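Dehydrogenase (Thermotoga maritima, PDB 3EZY) catalyses the NAD(+)-dependent oxidation of myo-inositol to scyllo-inosose and thus probably acts in a myo-inositol degradation pathway. Local coordinates at residues His146-Thr151 with Tyr183-Glu188; Asp179-Ile184 with Leu217-Gly222; Arg240-Val243 with Gly248-Phe251. One frame throughout, in Å; residues are numbered along the deposited sequence.

Contact 1 (His146-Thr151 with Tyr183-Glu188)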
loop_
_atom_site.group_PDB
_atom_site.type_symbol
_atom_site.label_atom_id
_atom_site.label_comp_id
_atom_site.label_asym_id
_atom_site.label_seq_id
_atom_site.Cartn_x
_atom_site.Cartn_y
_atom_site.Cartn_z
ATOM N N HIS A 146 -20.866 -10.516 8.696
ATOM C CA HIS A 146 -21.991 -10.394 7.772
ATOM C C HIS A 146 -21.670 -11.001 6.395
ATOM O O HIS A 146 -22.464 -11.732 5.805
ATOM C CB HIS A 146 -22.363 -8.904 7.632
ATOM C CG HIS A 146 -23.031 -8.335 8.865
ATOM N ND1 HIS A 146 -23.511 -7.043 8.926
ATOM C CD2 HIS A 146 -23.332 -8.906 10.058
ATOM C CE1 HIS A 146 -24.038 -6.823 10.122
ATOM N NE2 HIS A 146 -23.947 -7.940 10.831
ATOM N N VAL A 147 -20.489 -10.699 5.874
ATOM C CA VAL A 147 -20.148 -11.196 4.531
ATOM C C VAL A 147 -18.726 -11.711 4.478
ATOM O O VAL A 147 -17.784 -11.033 4.943
ATOM C CB VAL A 147 -20.246 -10.064 3.506
ATOM C CG1 VAL A 147 -19.768 -10.557 2.090
ATOM C CG2 VAL A 147 -21.655 -9.567 3.441
ATOM N N LEU A 148 -18.571 -12.900 3.909
ATOM C CA LEU A 148 -17.259 -13.524 3.671
ATOM C C LEU A 148 -16.928 -13.448 2.194
ATOM O O LEU A 148 -17.776 -13.770 1.350
ATOM C CB LEU A 148 -17.277 -15.016 4.054
ATOM C CG LEU A 148 -16.051 -15.910 3.750
ATOM C CD1 LEU A 148 -14.803 -15.490 4.517
ATOM C CD2 LEU A 148 -16.363 -17.438 3.993
ATOM N N ARG A 149 -15.682 -13.110 1.880
ATOM C CA ARG A 149 -15.194 -13.217 0.514
ATOM C C ARG A 149 -13.881 -13.993 0.450
ATOM O O ARG A 149 -12.932 -13.664 1.172
ATOM C CB ARG A 149 -14.939 -11.838 -0.033
ATOM C CG ARG A 149 -14.360 -11.849 -1.418
ATOM C CD ARG A 149 -12.877 -11.500 -1.489
ATOM N NE ARG A 149 -12.424 -11.473 -2.892
ATOM C CZ ARG A 149 -12.311 -10.357 -3.635
ATOM N NH1 ARG A 149 -12.636 -9.156 -3.113
ATOM N NH2 ARG A 149 -11.902 -10.446 -4.920
ATOM N N ILE A 150 -13.823 -14.988 -0.434
ATOM C CA ILE A 150 -12.598 -15.724 -0.678
ATOM C C ILE A 150 -12.329 -15.787 -2.165
ATOM O O ILE A 150 -13.197 -16.135 -2.971
ATOM C CB ILE A 150 -12.676 -17.171 -0.115
ATOM C CG1 ILE A 150 -12.912 -17.151 1.406
ATOM C CG2 ILE A 150 -11.434 -18.021 -0.554
ATOM C CD1 ILE A 150 -13.137 -18.542 2.018
ATOM N N THR A 151 -11.110 -15.443 -2.539
ATOM C CA THR A 151 -10.679 -15.623 -3.922
ATOM C C THR A 151 -9.542 -16.590 -3.840
ATOM O O THR A 151 -8.635 -16.379 -3.038
ATOM C CB THR A 151 -10.170 -14.294 -4.484
ATOM O OG1 THR A 151 -11.274 -13.388 -4.564
ATOM C CG2 THR A 151 -9.493 -14.468 -5.862
ATOM N N TYR A 183 -13.937 -22.668 8.984
ATOM C CA TYR A 183 -12.916 -22.340 9.968
ATOM C C TYR A 183 -12.928 -20.855 10.335
ATOM O O TYR A 183 -12.834 -20.499 11.518
ATOM C CB TYR A 183 -11.592 -22.670 9.350
ATOM C CG TYR A 183 -10.362 -22.319 10.122
ATOM C CD1 TYR A 183 -10.085 -22.886 11.382
ATOM C CD2 TYR A 183 -9.401 -21.497 9.536
ATOM C CE1 TYR A 183 -8.903 -22.578 12.045
ATOM C CE2 TYR A 183 -8.247 -21.195 10.180
ATOM C CZ TYR A 183 -8.003 -21.723 11.419
ATOM O OH TYR A 183 -6.821 -21.379 11.998
ATOM N N ILE A 184 -13.052 -19.993 9.327
ATOM C CA ILE A 184 -13.045 -18.547 9.581
ATOM C C ILE A 184 -14.352 -18.087 10.247
ATOM O O ILE A 184 -14.327 -17.280 11.163
ATOM C CB ILE A 184 -12.878 -17.720 8.285
ATOM C CG1 ILE A 184 -11.549 -18.038 7.554
ATOM C CG2 ILE A 184 -13.087 -16.187 8.551
ATOM C CD1 ILE A 184 -10.307 -17.748 8.296
ATOM N N MET A 185 -15.488 -18.586 9.774
ATOM C CA MET A 185 -16.768 -18.047 10.221
ATOM C C MET A 185 -17.300 -18.669 11.512
ATOM O O MET A 185 -18.179 -18.085 12.147
ATOM C CB MET A 185 -17.832 -18.105 9.123
ATOM C CG MET A 185 -17.517 -17.195 7.890
ATOM S SD MET A 185 -17.416 -15.383 8.119
ATOM C CE MET A 185 -19.117 -15.092 7.652
ATOM N N GLY A 186 -16.772 -19.833 11.884
ATOM C CA GLY A 186 -17.095 -20.437 13.152
ATOM C C GLY A 186 -18.520 -20.970 13.190
ATOM O O GLY A 186 -19.081 -21.177 14.263
ATOM N N GLU A 187 -19.109 -21.201 12.018
ATOM C CA GLU A 187 -20.454 -21.769 11.946
ATOM C C GLU A 187 -20.619 -22.524 10.654
ATOM O O GLU A 187 -19.768 -22.434 9.749
ATOM C CB GLU A 187 -21.541 -20.700 12.038
ATOM C CG GLU A 187 -21.366 -19.615 10.999
ATOM C CD GLU A 187 -22.555 -18.657 10.909
ATOM O OE1 GLU A 187 -23.719 -19.128 11.002
ATOM O OE2 GLU A 187 -22.313 -17.451 10.674
ATOM N N GLU A 188 -21.728 -23.241 10.564
ATOM C CA GLU A 188 -21.987 -24.097 9.424
ATOM C C GLU A 188 -22.661 -23.372 8.291
ATOM O O GLU A 188 -23.421 -22.408 8.499
ATOM C CB GLU A 188 -22.833 -25.320 9.837
ATOM C CG GLU A 188 -22.136 -26.211 10.904
ATOM C CD GLU A 188 -20.858 -26.884 10.394
ATOM O OE1 GLU A 188 -20.663 -27.007 9.162
ATOM O OE2 GLU A 188 -20.051 -27.319 11.225
#

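Contact 2 (Asp179-Ile184 with Leu217-Gly222)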
loop_
_atom_site.group_PDB
_atom_site.type_symbol
_atom_site.label_atom_id
_atom_site.label_comp_id
_atom_site.label_asym_id
_atom_site.label_seq_id
_atom_site.Cartn_x
_atom_site.Cartn_y
_atom_site.Cartn_z
ATOM N N ASP A 179 -13.603 -25.471 3.522
ATOM C CA ASP A 179 -13.061 -25.674 4.853
ATOM C C ASP A 179 -12.692 -24.305 5.454
ATOM O O ASP A 179 -12.983 -24.019 6.636
ATOM C CB ASP A 179 -11.817 -26.590 4.829
ATOM C CG ASP A 179 -11.216 -26.771 6.221
ATOM O OD1 ASP A 179 -11.860 -27.463 7.074
ATOM O OD2 ASP A 179 -10.155 -26.137 6.506
ATOM N N MET A 180 -12.060 -23.451 4.644
ATOM C CA MET A 180 -11.632 -22.147 5.169
ATOM C C MET A 180 -12.851 -21.332 5.660
ATOM O O MET A 180 -12.822 -20.652 6.736
ATOM C CB MET A 180 -10.850 -21.380 4.102
ATOM C CG MET A 180 -10.118 -20.120 4.605
ATOM S SD MET A 180 -8.945 -20.208 5.995
ATOM C CE MET A 180 -8.108 -21.719 5.491
ATOM N N ALA A 181 -13.914 -21.402 4.871
ATOM C CA ALA A 181 -15.156 -20.747 5.231
ATOM C C ALA A 181 -15.663 -21.134 6.604
ATOM O O ALA A 181 -16.049 -20.265 7.384
ATOM C CB ALA A 181 -16.248 -21.015 4.143
ATOM N N ARG A 182 -15.727 -22.442 6.879
ATOM C CA ARG A 182 -16.200 -22.954 8.151
ATOM C C ARG A 182 -15.229 -22.535 9.250
ATOM O O ARG A 182 -15.647 -22.117 10.314
ATOM C CB ARG A 182 -16.280 -24.492 8.132
ATOM C CG ARG A 182 -17.344 -25.009 7.149
ATOM C CD ARG A 182 -17.431 -26.551 7.178
ATOM N NE ARG A 182 -17.817 -27.055 8.490
ATOM C CZ ARG A 182 -17.032 -27.733 9.323
ATOM N NH1 ARG A 182 -15.769 -27.998 9.004
ATOM N NH2 ARG A 182 -17.526 -28.141 10.501
ATOM N N TYR A 183 -13.937 -22.668 8.984
ATOM C CA TYR A 183 -12.916 -22.340 9.968
ATOM C C TYR A 183 -12.928 -20.855 10.335
ATOM O O TYR A 183 -12.834 -20.499 11.518
ATOM C CB TYR A 183 -11.592 -22.670 9.350
ATOM C CG TYR A 183 -10.362 -22.319 10.122
ATOM C CD1 TYR A 183 -10.085 -22.886 11.382
ATOM C CD2 TYR A 183 -9.401 -21.497 9.536
ATOM C CE1 TYR A 183 -8.903 -22.578 12.045
ATOM C CE2 TYR A 183 -8.247 -21.195 10.180
ATOM C CZ TYR A 183 -8.003 -21.723 11.419
ATOM O OH TYR A 183 -6.821 -21.379 11.998
ATOM N N ILE A 184 -13.052 -19.993 9.327
ATOM C CA ILE A 184 -13.045 -18.547 9.581
ATOM C C ILE A 184 -14.352 -18.087 10.247
ATOM O O ILE A 184 -14.327 -17.280 11.163
ATOM C CB ILE A 184 -12.878 -17.720 8.285
ATOM C CG1 ILE A 184 -11.549 -18.038 7.554
ATOM C CG2 ILE A 184 -13.087 -16.187 8.551
ATOM C CD1 ILE A 184 -10.307 -17.748 8.296
ATOM N N LEU A 217 -22.477 -18.955 -0.414
ATOM C CA LEU A 217 -22.732 -19.713 0.799
ATOM C C LEU A 217 -23.714 -18.918 1.652
ATOM O O LEU A 217 -23.549 -17.719 1.817
ATOM C CB LEU A 217 -21.452 -19.879 1.621
ATOM C CG LEU A 217 -20.194 -20.322 0.870
ATOM C CD1 LEU A 217 -18.982 -20.281 1.843
ATOM C CD2 LEU A 217 -20.388 -21.734 0.308
ATOM N N ARG A 218 -24.735 -19.590 2.177
ATOM C CA ARG A 218 -25.555 -19.036 3.233
ATOM C C ARG A 218 -25.269 -19.805 4.529
ATOM O O ARG A 218 -25.492 -21.052 4.640
ATOM C CB ARG A 218 -27.042 -19.102 2.880
ATOM C CG ARG A 218 -27.925 -18.901 4.093
ATOM C CD ARG A 218 -29.405 -18.874 3.730
ATOM N NE ARG A 218 -29.762 -17.655 3.021
ATOM C CZ ARG A 218 -30.113 -16.518 3.616
ATOM N NH1 ARG A 218 -30.160 -16.438 4.946
ATOM N NH2 ARG A 218 -30.410 -15.461 2.881
ATOM N N PHE A 219 -24.787 -19.072 5.515
ATOM C CA PHE A 219 -24.484 -19.655 6.815
ATOM C C PHE A 219 -25.694 -19.662 7.748
ATOM O O PHE A 219 -26.658 -18.903 7.582
ATOM C CB PHE A 219 -23.375 -18.870 7.487
ATOM C CG PHE A 219 -22.062 -18.924 6.761
ATOM C CD1 PHE A 219 -21.117 -19.906 7.085
ATOM C CD2 PHE A 219 -21.776 -17.987 5.746
ATOM C CE1 PHE A 219 -19.880 -19.940 6.448
ATOM C CE2 PHE A 219 -20.563 -18.012 5.088
ATOM C CZ PHE A 219 -19.606 -18.987 5.420
ATOM N N LYS A 220 -25.609 -20.510 8.763
ATOM C CA LYS A 220 -26.665 -20.654 9.767
ATOM C C LYS A 220 -27.170 -19.316 10.314
ATOM O O LYS A 220 -28.365 -19.131 10.452
ATOM C CB LYS A 220 -26.127 -21.532 10.896
ATOM C CG LYS A 220 -27.048 -21.753 12.062
ATOM C CD LYS A 220 -26.351 -22.713 13.052
ATOM C CE LYS A 220 -26.838 -22.516 14.486
ATOM N NZ LYS A 220 -28.301 -22.879 14.546
ATOM N N SER A 221 -26.263 -18.377 10.581
ATOM C CA SER A 221 -26.611 -17.056 11.126
ATOM C C SER A 221 -27.287 -16.111 10.120
ATOM O O SER A 221 -27.730 -15.029 10.497
ATOM C CB SER A 221 -25.341 -16.356 11.660
ATOM O OG SER A 221 -24.476 -15.964 10.575
ATOM N N GLY A 222 -27.336 -16.493 8.846
ATOM C CA GLY A 222 -27.769 -15.562 7.794
ATOM C C GLY A 222 -26.622 -14.795 7.126
ATOM O O GLY A 222 -26.822 -14.144 6.118
#

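Contact 3 (Arg240-Val243 with Gly248-Phe251)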
loop_
_atom_site.group_PDB
_atom_site.type_symbol
_atom_site.label_atom_id
_atom_site.label_comp_id
_atom_site.label_asym_id
_atom_site.label_seq_id
_atom_site.Cartn_x
_atom_site.Cartn_y
_atom_site.Cartn_z
ATOM N N ARG A 240 -6.991 -14.652 -1.409
ATOM C CA ARG A 240 -7.307 -13.606 -0.469
ATOM C C ARG A 240 -8.497 -13.988 0.344
ATOM O O ARG A 240 -9.357 -14.704 -0.119
ATOM C CB ARG A 240 -7.593 -12.283 -1.194
ATOM C CG ARG A 240 -6.312 -11.597 -1.723
ATOM C CD ARG A 240 -6.676 -10.435 -2.594
ATOM N NE ARG A 240 -7.014 -10.908 -3.929
ATOM C CZ ARG A 240 -7.991 -10.424 -4.694
ATOM N NH1 ARG A 240 -8.789 -9.496 -4.229
ATOM N NH2 ARG A 240 -8.203 -10.900 -5.924
ATOM N N ILE A 241 -8.571 -13.474 1.569
ATOM C CA ILE A 241 -9.777 -13.673 2.374
ATOM C C ILE A 241 -10.197 -12.327 2.949
ATOM O O ILE A 241 -9.360 -11.565 3.433
ATOM C CB ILE A 241 -9.523 -14.645 3.564
ATOM C CG1 ILE A 241 -9.139 -16.033 3.026
ATOM C CG2 ILE A 241 -10.791 -14.665 4.467
ATOM C CD1 ILE A 241 -8.613 -17.085 4.119
ATOM N N GLU A 242 -11.487 -12.015 2.866
ATOM C CA GLU A 242 -12.000 -10.858 3.564
ATOM C C GLU A 242 -13.244 -11.243 4.373
ATOM O O GLU A 242 -14.096 -12.036 3.922
ATOM C CB GLU A 242 -12.323 -9.730 2.551
ATOM C CG GLU A 242 -13.077 -8.608 3.161
ATOM C CD GLU A 242 -13.689 -7.705 2.103
ATOM O OE1 GLU A 242 -13.134 -7.669 0.972
ATOM O OE2 GLU A 242 -14.708 -7.071 2.425
ATOM N N VAL A 243 -13.348 -10.677 5.561
ATOM C CA VAL A 243 -14.582 -10.775 6.364
ATOM C C VAL A 243 -15.108 -9.374 6.709
ATOM O O VAL A 243 -14.398 -8.539 7.304
ATOM C CB VAL A 243 -14.396 -11.598 7.694
ATOM C CG1 VAL A 243 -15.781 -11.775 8.453
ATOM C CG2 VAL A 243 -13.772 -12.966 7.397
ATOM N N GLY A 248 -16.532 -3.715 11.368
ATOM C CA GLY A 248 -15.457 -3.343 10.483
ATOM C C GLY A 248 -15.148 -4.417 9.439
ATOM O O GLY A 248 -15.955 -5.324 9.184
ATOM N N ARG A 249 -13.958 -4.326 8.874
ATOM C CA ARG A 249 -13.588 -5.255 7.828
ATOM C C ARG A 249 -12.191 -5.783 8.075
ATOM O O ARG A 249 -11.322 -5.073 8.596
ATOM C CB ARG A 249 -13.648 -4.548 6.465
ATOM C CG ARG A 249 -13.330 -5.451 5.236
ATOM C CD ARG A 249 -13.114 -4.549 3.969
ATOM N NE ARG A 249 -11.729 -4.059 3.989
ATOM C CZ ARG A 249 -11.262 -3.058 3.252
ATOM N NH1 ARG A 249 -12.072 -2.377 2.424
ATOM N NH2 ARG A 249 -9.980 -2.719 3.375
ATOM N N ILE A 250 -11.941 -7.024 7.691
ATOM C CA ILE A 250 -10.599 -7.565 7.860
ATOM C C ILE A 250 -10.187 -8.313 6.590
ATOM O O ILE A 250 -11.000 -8.965 5.974
ATOM C CB ILE A 250 -10.450 -8.442 9.112
ATOM C CG1 ILE A 250 -8.946 -8.721 9.380
ATOM C CG2 ILE A 250 -11.287 -9.723 9.015
ATOM C CD1 ILE A 250 -8.638 -9.135 10.797
ATOM N N PHE A 251 -8.910 -8.251 6.224
ATOM C CA PHE A 251 -8.519 -8.768 4.908
ATOM C C PHE A 251 -7.136 -9.386 5.061
ATOM O O PHE A 251 -6.325 -8.871 5.838
ATOM C CB PHE A 251 -8.520 -7.543 3.974
ATOM C CG PHE A 251 -7.659 -7.656 2.777
ATOM C CD1 PHE A 251 -8.072 -8.424 1.687
ATOM C CD2 PHE A 251 -6.485 -6.947 2.696
ATOM C CE1 PHE A 251 -7.317 -8.506 0.529
ATOM C CE2 PHE A 251 -5.703 -7.017 1.535
ATOM C CZ PHE A 251 -6.137 -7.803 0.441
#

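Contact 1 (His146-Thr151 with Tyr183-Glu188)
L148 of strand 145-153 and M185 in the last turn of helix 174-185 carry this buried, wholly apolar contact, with I184 as a minor third member. M185 crosses L148 at a slant and touches it at two heights. Its terminal methyl CE comes to 4.0 Å from L148 CB, near the root of the leucine, while M185 CG lies 4.1 Å from L148 CD2, out on one branch. The chain of M185 is bent at chi2 (-63°) and again at chi3 (-95°), which folds the thioether back so that SD and CE both lie by L148 CB. The other branch of the leucine, L148 CD1, meets I184 CG2 at a looser 4.4 Å. F219 and V243 of neighbouring strands pack against the group, F219 touching L148 and M185, V243 touching L148 and I184.

R149 and T151 point to the other face of the strand, where polar bonds form. R149 grips the threonine hydroxyl side-on, R149 NE lying 2.8 Å from T151 OG1. A second nitrogen, NH2, bonds the same oxygen, which sits in the guanidinium plane and is bonded to D228 as well. R149 NH2 further forms a salt bridge to E242 of the second subunit, so this face looks toward the subunit interface.

Beyond M185 the helix stops at G186, whose positive phi (71°) suits glycine. At the start of the strand H146 and V147 both face F244 in a classic beta bulge. Helix against one face of a mixed sheet, with the opposite face given to subunit association, is characteristic of the C-terminal domain of the Gfo/Idh/MocA family.

Contact 2 (Asp179-Ile184 with Leu217-Gly222)
A181 brings its single methyl group from helix 174-185 against two side chains of strand 212-219, L217 and F219. The tighter approach is to L217, whose CD1 lies 3.6 Å from A181 CB. F219 reaches the same methyl with the far end of its ring, CZ being 4.1 Å from A181 CB. The neighbouring ring atom CE1 lies 4.0 Å from the carbonyl oxygen of A181, which approaches the ring obliquely. A side chain this small is consistent with the close approach of helix and sheet, 8.8 Å between the CA atoms of A181 and L217.

Two residues apart on the strand, L217 and F219 both point toward the helix. Each has CG anti to its carbonyl carbon (chi1 -47° in L217, -64° in F219), a turn that carries the leucine methyl and the phenyl ring out to A181. Around A181 the helix is held by regular backbone bonds, Y183 N to D179 O and I184 N to M180 O. After F219 the strand ends in a type I turn, closed by G222 N bonding F219 O at 2.8 Å; at G222 the backbone angles (phi 93°) would crowd any CB against the preceding carbonyl.

Farther out, charges tie the helix to its surroundings: R182 bridges to E188 and to D308, and D179 to R125. On the strand, R218 forms a salt bridge to D195 of the second subunit. A helix laid on one face of the mixed sheet is the layout of the Gfo/Idh/MocA C-terminal domain. V192 and V189 of strand 189-197 pack beside L217 and F219 respectively, while helix 128-138 meets M180, Y183 and I184, and helix 306-325 meets D179 and R182.

Contact 3 (Arg240-Val243 with Gly248-Phe251)
The F251 ring takes the chain of R240 at its edge, R240 CD lying near the ring plane and 3.7 Å from F251 CE1. The two side chains slant across each other, guanidinium and ring planes 68° apart, and R240 NE forms a salt bridge to D238. This is the antiparallel beta hairpin of strands 238-245 and 248-252. The E242 carboxylate is turned 55° from the R249 guanidinium and meets the aliphatic part of that arginine: E242 OE2 is 3.4 Å from R249 CD. Their charges stay beyond salt-bridge range, and E242 is instead paired with R153 and R240 of the second subunit. A glutamine in its place would probably cost those two arginines a charged partner across the interface, though that R240 would keep its own D238.

V243 and I250 form a hydrogen-bonded pair, E242 and F251 a non-hydrogen-bonded one. On the face of V243 and I250, V243 CB touches I250 CG2 at 3.9 Å, and helix 128-138 packs on I250. R249, I250 and F251 also pair with a strand of the third subunit, extending the sheet across that interface. Both backbone bonds of the pair measure 2.9 Å, but V243 N approaches I250 O in the carbonyl plane, whereas I250 N is tilted 20° from the carbonyl plane of V243 as it bonds V243 O.

From the N terminus, after the six-stranded parallel sheet of the Rossmann fold, strand 145-153 opens contact 1, which closes a 31-residue, largely helical excursion when helix 174-185 returns over that strand. Contact 2 starts on the same helix, sharing Y183 and I184, and closes the next excursion at strand 212-219; the two overlap in sequence without nesting. At their junction E187 OE2 probably bonds S221 OG. Contact 3 follows in series as a short, local hairpin. Its first strand lies beside strand 145-153, and I184 CG2 packs on V243 CG2. Together the three tie one helix to the central strands and the hairpin of a single mixed sheet.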